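Local coordinates for DREP2 (Drosophila melanogaster, PDB 4D2K), which probably takes part in apoptotic DNA fragmentation, its N-terminal CIDE domain, the piece described here, being of a kind that forms functionally important higher-order assemblies, at residues R7-L12 with F30-V35; S17-R22 with V52-G57; R36-L41 with E47-V52. One frame throughout, in Å; residues are numbered along the deposited sequence.

Overall arrangement
From the N terminus, contact 1 joins the start of strand 10-16 to the first turns of helix 30-40, closing a loop that holds the hairpin partner strand 22-27. Before it closes, contact 2 opens in the turn of that hairpin at 17-22 and ends at 52-57, so the two cross, with centres about 17 Å apart and on opposite sides of the chain's centre. Contact 3 follows contact 1 in series and nests inside contact 2, tying the later turns of the helix to strand 49-53; the nested pair share V52. Contacts 1 and 3 touch, L34 CD2 lying 3.7 Å from V51 CG2, where the helix packs on the mixed sheet.

Contact 1 of 3, residues R7-L12 with F30-V35; sequences RGKRPL and FEELLV
E32 OE2 is held by two groups: K9 NZ lies 3.1 Å from E32 OE2, and the backbone N of G28, just ahead of helix 30-40, gives the same oxygen a weak hydrogen bond. The ammonium approaches OE2 on its syn side, 24° out of the carboxylate plane. A second, weak bond runs from K9 NZ to E32 OE1 at 3.2 Å, so the salt bridge leans on OE2, with OE1 as a lesser second acceptor. With an alanine here in place of the glutamate, K9 NZ would probably lose its charged mate and be set free to turn, while G28 N would lose a weak acceptor. Geometry within the chains explains the meeting. E32 CG stands anti to its own N and the chain runs on extended, which carries the carboxylate outward from the helix; K9 turns at chi2 (-74°), and the two side chains cross at about a right angle. The lysine methylenes share in the approach, K9 CD being 3.8 Å from E32 OE2. The pair sits at the helix-to-sheet interface of a ubiquitin-like fold, a helix laid across a mixed sheet, here at the beginning of strand 10-16. Beneath the charged pair the contact becomes apolar. L12, a buried strand residue whose CB points toward the helix, brings CD1 to 4.4 Å from L33 CD1, a loose methyl contact. F66 of helix 63-67 touches both leucines, and V25 and V27 of the neighbouring strand also touch L12. On the helix side, E32 N is hydrogen-bonded to T29 OG1.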
# COMPACT_ATOMS: atom_id res chain seq x y z
N ARG A 7 -7.24 5.89 -14.64
CA ARG A 7 -8.44 6.71 -14.70
C ARG A 7 -9.45 6.36 -13.59
O ARG A 7 -10.17 5.36 -13.64
CB ARG A 7 -9.08 6.60 -16.09
CG ARG A 7 -9.40 5.18 -16.52
CD ARG A 7 -10.00 5.13 -17.93
NE ARG A 7 -11.29 5.82 -18.01
CZ ARG A 7 -12.03 5.91 -19.11
NH1 ARG A 7 -11.63 5.33 -20.24
NH2 ARG A 7 -13.19 6.56 -19.08
N GLY A 8 -9.48 7.22 -12.57
CA GLY A 8 -10.41 7.14 -11.47
C GLY A 8 -10.10 6.11 -10.39
O GLY A 8 -8.94 5.82 -10.11
N LYS A 9 -11.14 5.49 -9.84
CA LYS A 9 -10.94 4.53 -8.77
C LYS A 9 -10.44 3.21 -9.33
O LYS A 9 -10.97 2.73 -10.34
CB LYS A 9 -12.25 4.31 -8.00
CG LYS A 9 -12.92 5.59 -7.45
CD LYS A 9 -12.24 6.19 -6.23
CE LYS A 9 -12.97 7.46 -5.83
NZ LYS A 9 -12.56 8.01 -4.51
N ARG A 10 -9.47 2.59 -8.67
CA ARG A 10 -8.90 1.34 -9.19
C ARG A 10 -8.71 0.38 -8.01
O ARG A 10 -8.44 0.83 -6.90
CB ARG A 10 -7.57 1.61 -9.91
CG ARG A 10 -6.44 2.02 -8.96
CD ARG A 10 -5.23 2.63 -9.66
NE ARG A 10 -5.54 3.94 -10.24
CZ ARG A 10 -4.77 4.56 -11.13
NH1 ARG A 10 -3.63 4.01 -11.52
NH2 ARG A 10 -5.12 5.75 -11.60
N PRO A 11 -8.80 -0.93 -8.26
CA PRO A 11 -8.54 -1.90 -7.19
C PRO A 11 -7.05 -2.07 -7.00
O PRO A 11 -6.34 -2.04 -8.00
CB PRO A 11 -9.17 -3.19 -7.71
CG PRO A 11 -9.15 -3.04 -9.21
CD PRO A 11 -9.27 -1.57 -9.50
N LEU A 12 -6.59 -2.19 -5.75
CA LEU A 12 -5.20 -2.50 -5.43
C LEU A 12 -5.24 -3.46 -4.25
O LEU A 12 -6.23 -3.48 -3.51
CB LEU A 12 -4.42 -1.22 -5.08
CG LEU A 12 -4.27 -0.17 -6.19
CD1 LEU A 12 -3.63 1.11 -5.69
CD2 LEU A 12 -3.53 -0.75 -7.39
N PHE A 30 -2.90 8.45 -4.54
CA PHE A 30 -1.91 7.95 -3.59
C PHE A 30 -2.28 8.29 -2.14
O PHE A 30 -2.15 7.46 -1.24
CB PHE A 30 -0.53 8.50 -3.93
CG PHE A 30 0.51 8.15 -2.91
CD1 PHE A 30 0.98 6.85 -2.78
CD2 PHE A 30 1.02 9.13 -2.07
CE1 PHE A 30 1.92 6.54 -1.83
CE2 PHE A 30 1.96 8.83 -1.11
CZ PHE A 30 2.41 7.53 -0.98
N GLU A 31 -2.87 9.47 -1.94
CA GLU A 31 -3.18 9.91 -0.59
C GLU A 31 -4.31 9.04 -0.04
O GLU A 31 -4.29 8.58 1.12
CB GLU A 31 -3.58 11.39 -0.61
CG GLU A 31 -2.47 12.42 -0.99
CD GLU A 31 -1.99 12.38 -2.46
OE1 GLU A 31 -2.81 12.20 -3.40
OE2 GLU A 31 -0.77 12.54 -2.68
N GLU A 32 -5.25 8.73 -0.92
CA GLU A 32 -6.35 7.84 -0.61
C GLU A 32 -5.83 6.41 -0.42
O GLU A 32 -6.35 5.65 0.40
CB GLU A 32 -7.42 7.95 -1.71
CG GLU A 32 -8.75 7.29 -1.44
CD GLU A 32 -9.68 7.39 -2.64
OE1 GLU A 32 -9.65 8.45 -3.32
OE2 GLU A 32 -10.42 6.42 -2.93
N LEU A 33 -4.79 6.05 -1.18
CA LEU A 33 -4.15 4.76 -0.94
C LEU A 33 -3.68 4.66 0.50
O LEU A 33 -3.95 3.66 1.16
CB LEU A 33 -2.98 4.52 -1.91
CG LEU A 33 -2.10 3.32 -1.53
CD1 LEU A 33 -2.91 2.04 -1.48
CD2 LEU A 33 -1.01 3.16 -2.57
N LEU A 34 -3.03 5.71 1.01
CA LEU A 34 -2.58 5.73 2.41
C LEU A 34 -3.74 5.66 3.42
O LEU A 34 -3.71 4.87 4.36
CB LEU A 34 -1.74 6.97 2.70
CG LEU A 34 -0.39 7.12 1.99
CD1 LEU A 34 0.28 8.44 2.33
CD2 LEU A 34 0.51 5.98 2.38
N VAL A 35 -4.75 6.51 3.23
CA VAL A 35 -5.89 6.49 4.13
C VAL A 35 -6.57 5.11 4.21
O VAL A 35 -6.77 4.59 5.32
CB VAL A 35 -6.93 7.55 3.73
CG1 VAL A 35 -8.22 7.31 4.49
CG2 VAL A 35 -6.38 8.97 3.98

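Contact 2 of 3, residues S17-R22 with V52-G57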
# COMPACT_ATOMS: atom_id res chain seq x y z
N SER A 17 3.30 -6.16 6.35
CA SER A 17 4.72 -6.45 6.14
C SER A 17 5.02 -7.94 6.09
O SER A 17 5.90 -8.36 5.37
CB SER A 17 5.58 -5.78 7.21
OG SER A 17 5.25 -6.22 8.51
N TRP A 18 4.26 -8.74 6.83
CA TRP A 18 4.48 -10.19 6.90
C TRP A 18 3.71 -10.97 5.84
O TRP A 18 3.82 -12.19 5.78
CB TRP A 18 4.05 -10.75 8.27
CG TRP A 18 4.86 -10.31 9.43
CD1 TRP A 18 4.56 -9.31 10.31
CD2 TRP A 18 6.11 -10.87 9.86
NE1 TRP A 18 5.55 -9.20 11.25
CE2 TRP A 18 6.51 -10.14 11.00
CE3 TRP A 18 6.93 -11.90 9.40
CZ2 TRP A 18 7.70 -10.42 11.68
CZ3 TRP A 18 8.10 -12.18 10.07
CH2 TRP A 18 8.48 -11.44 11.20
N ARG A 19 2.93 -10.27 5.02
CA ARG A 19 2.08 -10.91 3.99
C ARG A 19 1.04 -11.83 4.66
O ARG A 19 0.65 -12.86 4.11
CB ARG A 19 2.91 -11.68 2.96
CG ARG A 19 3.99 -10.85 2.26
CD ARG A 19 4.83 -11.73 1.33
NE ARG A 19 5.66 -10.94 0.41
CZ ARG A 19 6.87 -10.46 0.70
NH1 ARG A 19 7.43 -10.71 1.87
NH2 ARG A 19 7.53 -9.74 -0.21
N ASN A 20 0.59 -11.41 5.85
CA ASN A 20 -0.39 -12.12 6.65
C ASN A 20 -1.81 -11.55 6.46
O ASN A 20 -2.69 -12.20 5.91
CB ASN A 20 0.04 -12.07 8.12
CG ASN A 20 -0.87 -12.87 9.04
OD1 ASN A 20 -1.31 -12.37 10.07
ND2 ASN A 20 -1.15 -14.10 8.66
N VAL A 21 -2.02 -10.31 6.89
CA VAL A 21 -3.29 -9.67 6.66
C VAL A 21 -3.24 -9.14 5.23
O VAL A 21 -2.28 -8.47 4.83
CB VAL A 21 -3.58 -8.53 7.65
CG1 VAL A 21 -4.83 -7.78 7.27
CG2 VAL A 21 -3.65 -9.07 9.11
N ARG A 22 -4.27 -9.47 4.46
CA ARG A 22 -4.30 -9.26 3.04
C ARG A 22 -5.65 -8.64 2.71
O ARG A 22 -6.67 -9.30 2.90
CB ARG A 22 -4.13 -10.58 2.33
CG ARG A 22 -2.78 -11.18 2.52
CD ARG A 22 -2.66 -12.47 1.77
NE ARG A 22 -1.33 -13.04 1.99
CZ ARG A 22 -0.72 -13.85 1.14
NH1 ARG A 22 -1.32 -14.20 0.00
NH2 ARG A 22 0.50 -14.31 1.42
N VAL A 52 5.22 -0.13 -0.22
CA VAL A 52 6.21 -0.65 -1.15
C VAL A 52 5.58 -1.71 -2.03
O VAL A 52 4.57 -2.29 -1.67
CB VAL A 52 7.46 -1.26 -0.42
CG1 VAL A 52 8.17 -0.22 0.44
CG2 VAL A 52 7.07 -2.48 0.41
N LEU A 53 6.20 -1.97 -3.18
CA LEU A 53 5.76 -3.06 -4.03
C LEU A 53 6.04 -4.38 -3.31
O LEU A 53 7.09 -4.54 -2.68
CB LEU A 53 6.49 -3.03 -5.37
CG LEU A 53 6.20 -1.88 -6.34
CD1 LEU A 53 7.02 -2.11 -7.60
CD2 LEU A 53 4.72 -1.84 -6.67
N GLU A 54 5.12 -5.32 -3.41
CA GLU A 54 5.34 -6.60 -2.79
C GLU A 54 6.48 -7.35 -3.48
O GLU A 54 7.19 -8.12 -2.85
CB GLU A 54 4.06 -7.45 -2.79
CG GLU A 54 4.17 -8.75 -1.96
CD GLU A 54 4.90 -9.86 -2.69
OE1 GLU A 54 4.84 -9.88 -3.94
OE2 GLU A 54 5.54 -10.70 -2.03
N CYS A 55 6.61 -7.17 -4.79
CA CYS A 55 7.56 -7.99 -5.53
C CYS A 55 9.04 -7.67 -5.22
O CYS A 55 9.86 -8.58 -5.20
CB CYS A 55 7.32 -7.89 -7.04
SG CYS A 55 7.54 -6.23 -7.72
N ASP A 56 9.39 -6.41 -5.01
CA ASP A 56 10.82 -6.08 -4.85
C ASP A 56 11.17 -4.95 -3.86
O ASP A 56 12.29 -4.45 -3.85
CB ASP A 56 11.45 -5.82 -6.24
CG ASP A 56 11.04 -4.48 -6.87
OD1 ASP A 56 10.33 -3.66 -6.25
OD2 ASP A 56 11.48 -4.22 -8.02
N GLY A 57 10.21 -4.53 -3.03
CA GLY A 57 10.45 -3.50 -2.04
C GLY A 57 10.54 -2.07 -2.55
O GLY A 57 10.72 -1.15 -1.76
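R19 and E54 meet with their flat groups nearly perpendicular, the guanidinium and carboxylate planes standing 83° apart. In this ubiquitin-like fold R19 lies in the turn of the hairpin formed by strands 10-16 and 22-27, and E54 just follows strand 49-53, so the pair links the hairpin turn to the chain leaving strand 49-53 across an 8.7 Å separation of R19 CA and E54 CA. R19 runs extended from CG to NE, which is what lets it span the distance. E54 instead folds at chi2 (-80°), turning its carboxylate back to the arginine. As a result E54 OE2 sits at the guanidinium's edge, near its plane, facing the edge shared by NE and NH2. The modelled 2.5 Å between R19 NE and E54 OE2 is very short for a salt bridge and its exact length is doubtful; the bond from R19 NH2 to E54 OE2, at 2.9 Å, is weak because its N-H points off line. The same NH2 is better directed at the main chain: R19 NH2 lies 3.1 Å from E54 O, in the carbonyl plane and close to the guanidinium plane. E54 O also accepts from W84 NE1, while R19 NH1 bonds to L85 O, which brings W84 and L85, near the C terminus, into the same polar cluster. Behind the arginine, its own carbonyl is held side-on by another guanidinium. R22 NH2 reaches R19 O at 3.1 Å on a lone pair, whereas R22 NE, 2.9 Å from R19 O, stands 52° above the carbonyl plane.

Contact 3 of 3, residues R36-L41 with E47-V52; sequences RGKDKL and EPVRVV
K38 leaves helix 30-40 with CB turned toward the segment 47-52, and each further atom of its chain finds something there. In the ubiquitin-like fold this helix packs across the sheet, and the contact bridges its last turns to the segment 47-52, which runs into strand 49-53, over a connection of only five residues between the segments. CB itself ends short of the strand. CG is the first to touch, K38 CG lying 3.9 Å from V49 CG1 and almost as near to V49 CG2, so the methylene faces both branches of the valine. CD keeps to that apolar surface, K38 CD being 3.8 Å from V49 CG1, but it already lies 3.3 Å from E47 O. The bend at chi3 (-88°) takes CE off the valine; K38 CE lies 3.8 Å from E47 O, a little farther than CD, and the ammonium beyond it comes back to the carbonyl. At the tip, NZ hydrogen-bonds to two carbonyls, E47 O and A45 O of the connection, so a charged end is joined to backbone oxygens on the same excursion of chain. V43 touches both K38 and V49. The E47 side chain plays a different part, its OE1 forming a salt bridge with R79. K38 NZ stands 3.1 Å from E47 O, at a C=O...N angle of 143° and 37° above the carbonyl plane.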
# COMPACT_ATOMS: atom_id res chain seq x y z
N ARG A 36 -6.93 4.52 3.06
CA ARG A 36 -7.67 3.25 3.06
C ARG A 36 -6.76 2.09 3.46
O ARG A 36 -7.20 1.11 4.05
CB ARG A 36 -8.28 2.94 1.68
CG ARG A 36 -9.30 3.94 1.23
CD ARG A 36 -10.17 4.38 2.38
NE ARG A 36 -10.87 5.60 2.00
CZ ARG A 36 -11.37 6.47 2.87
NH1 ARG A 36 -11.22 6.25 4.17
NH2 ARG A 36 -11.99 7.57 2.44
N GLY A 37 -5.48 2.19 3.10
CA GLY A 37 -4.54 1.15 3.47
C GLY A 37 -4.41 1.11 4.98
O GLY A 37 -4.54 0.05 5.59
N LYS A 38 -4.24 2.28 5.59
CA LYS A 38 -4.13 2.29 7.04
C LYS A 38 -5.42 1.82 7.71
O LYS A 38 -5.37 0.99 8.62
CB LYS A 38 -3.70 3.67 7.55
CG LYS A 38 -2.24 4.01 7.21
CD LYS A 38 -1.75 5.31 7.85
CE LYS A 38 -2.03 6.52 6.98
NZ LYS A 38 -1.34 7.74 7.51
N ASP A 39 -6.58 2.32 7.26
CA ASP A 39 -7.85 1.83 7.80
C ASP A 39 -8.01 0.30 7.68
O ASP A 39 -8.39 -0.37 8.62
CB ASP A 39 -9.05 2.50 7.13
CG ASP A 39 -10.38 1.93 7.64
OD1 ASP A 39 -10.67 2.11 8.84
OD2 ASP A 39 -11.12 1.29 6.86
N LYS A 40 -7.75 -0.24 6.50
CA LYS A 40 -7.98 -1.66 6.29
C LYS A 40 -6.97 -2.51 7.08
O LYS A 40 -7.25 -3.67 7.44
CB LYS A 40 -7.89 -1.98 4.79
CG LYS A 40 -9.11 -1.54 3.97
CD LYS A 40 -10.17 -2.62 3.93
CE LYS A 40 -11.12 -2.48 2.72
NZ LYS A 40 -11.68 -1.11 2.54
N LEU A 41 -5.80 -1.96 7.36
CA LEU A 41 -4.85 -2.74 8.14
C LEU A 41 -4.90 -2.37 9.63
O LEU A 41 -4.10 -2.86 10.40
CB LEU A 41 -3.43 -2.58 7.59
CG LEU A 41 -3.06 -3.67 6.56
CD1 LEU A 41 -4.07 -3.75 5.46
CD2 LEU A 41 -1.68 -3.41 5.96
N GLU A 47 -0.77 7.86 12.06
CA GLU A 47 0.55 7.22 12.09
C GLU A 47 1.19 7.14 10.71
O GLU A 47 0.53 6.76 9.74
CB GLU A 47 0.43 5.82 12.68
CG GLU A 47 1.73 5.05 12.69
CD GLU A 47 1.58 3.63 13.21
OE1 GLU A 47 0.64 3.38 13.98
OE2 GLU A 47 2.41 2.77 12.83
N PRO A 48 2.49 7.48 10.63
CA PRO A 48 3.08 7.41 9.29
C PRO A 48 3.49 6.01 8.91
O PRO A 48 3.80 5.15 9.76
CB PRO A 48 4.31 8.33 9.41
CG PRO A 48 4.47 8.61 10.93
CD PRO A 48 3.50 7.75 11.66
N VAL A 49 3.47 5.78 7.60
CA VAL A 49 3.69 4.46 7.04
C VAL A 49 4.46 4.62 5.74
O VAL A 49 4.58 5.72 5.19
CB VAL A 49 2.34 3.69 6.75
CG1 VAL A 49 1.54 3.49 8.03
CG2 VAL A 49 1.49 4.45 5.73
N ARG A 50 4.97 3.51 5.25
CA ARG A 50 5.56 3.48 3.94
C ARG A 50 4.81 2.45 3.09
O ARG A 50 4.28 1.48 3.62
CB ARG A 50 7.05 3.18 4.08
CG ARG A 50 7.83 4.37 4.62
CD ARG A 50 9.17 3.98 5.22
NE ARG A 50 9.01 3.00 6.29
CZ ARG A 50 9.43 1.74 6.23
NH1 ARG A 50 10.08 1.31 5.15
NH2 ARG A 50 9.23 0.92 7.26
N VAL A 51 4.73 2.66 1.79
CA VAL A 51 4.08 1.69 0.92
C VAL A 51 5.11 1.18 -0.07
O VAL A 51 5.82 1.96 -0.68
CB VAL A 51 2.88 2.31 0.18
CG1 VAL A 51 2.29 1.31 -0.80
CG2 VAL A 51 1.82 2.76 1.19
N VAL A 52 5.22 -0.13 -0.22
CA VAL A 52 6.21 -0.65 -1.15
C VAL A 52 5.58 -1.71 -2.03
O VAL A 52 4.57 -2.29 -1.67
CB VAL A 52 7.46 -1.26 -0.42
CG1 VAL A 52 8.17 -0.22 0.44
CG2 VAL A 52 7.07 -2.48 0.41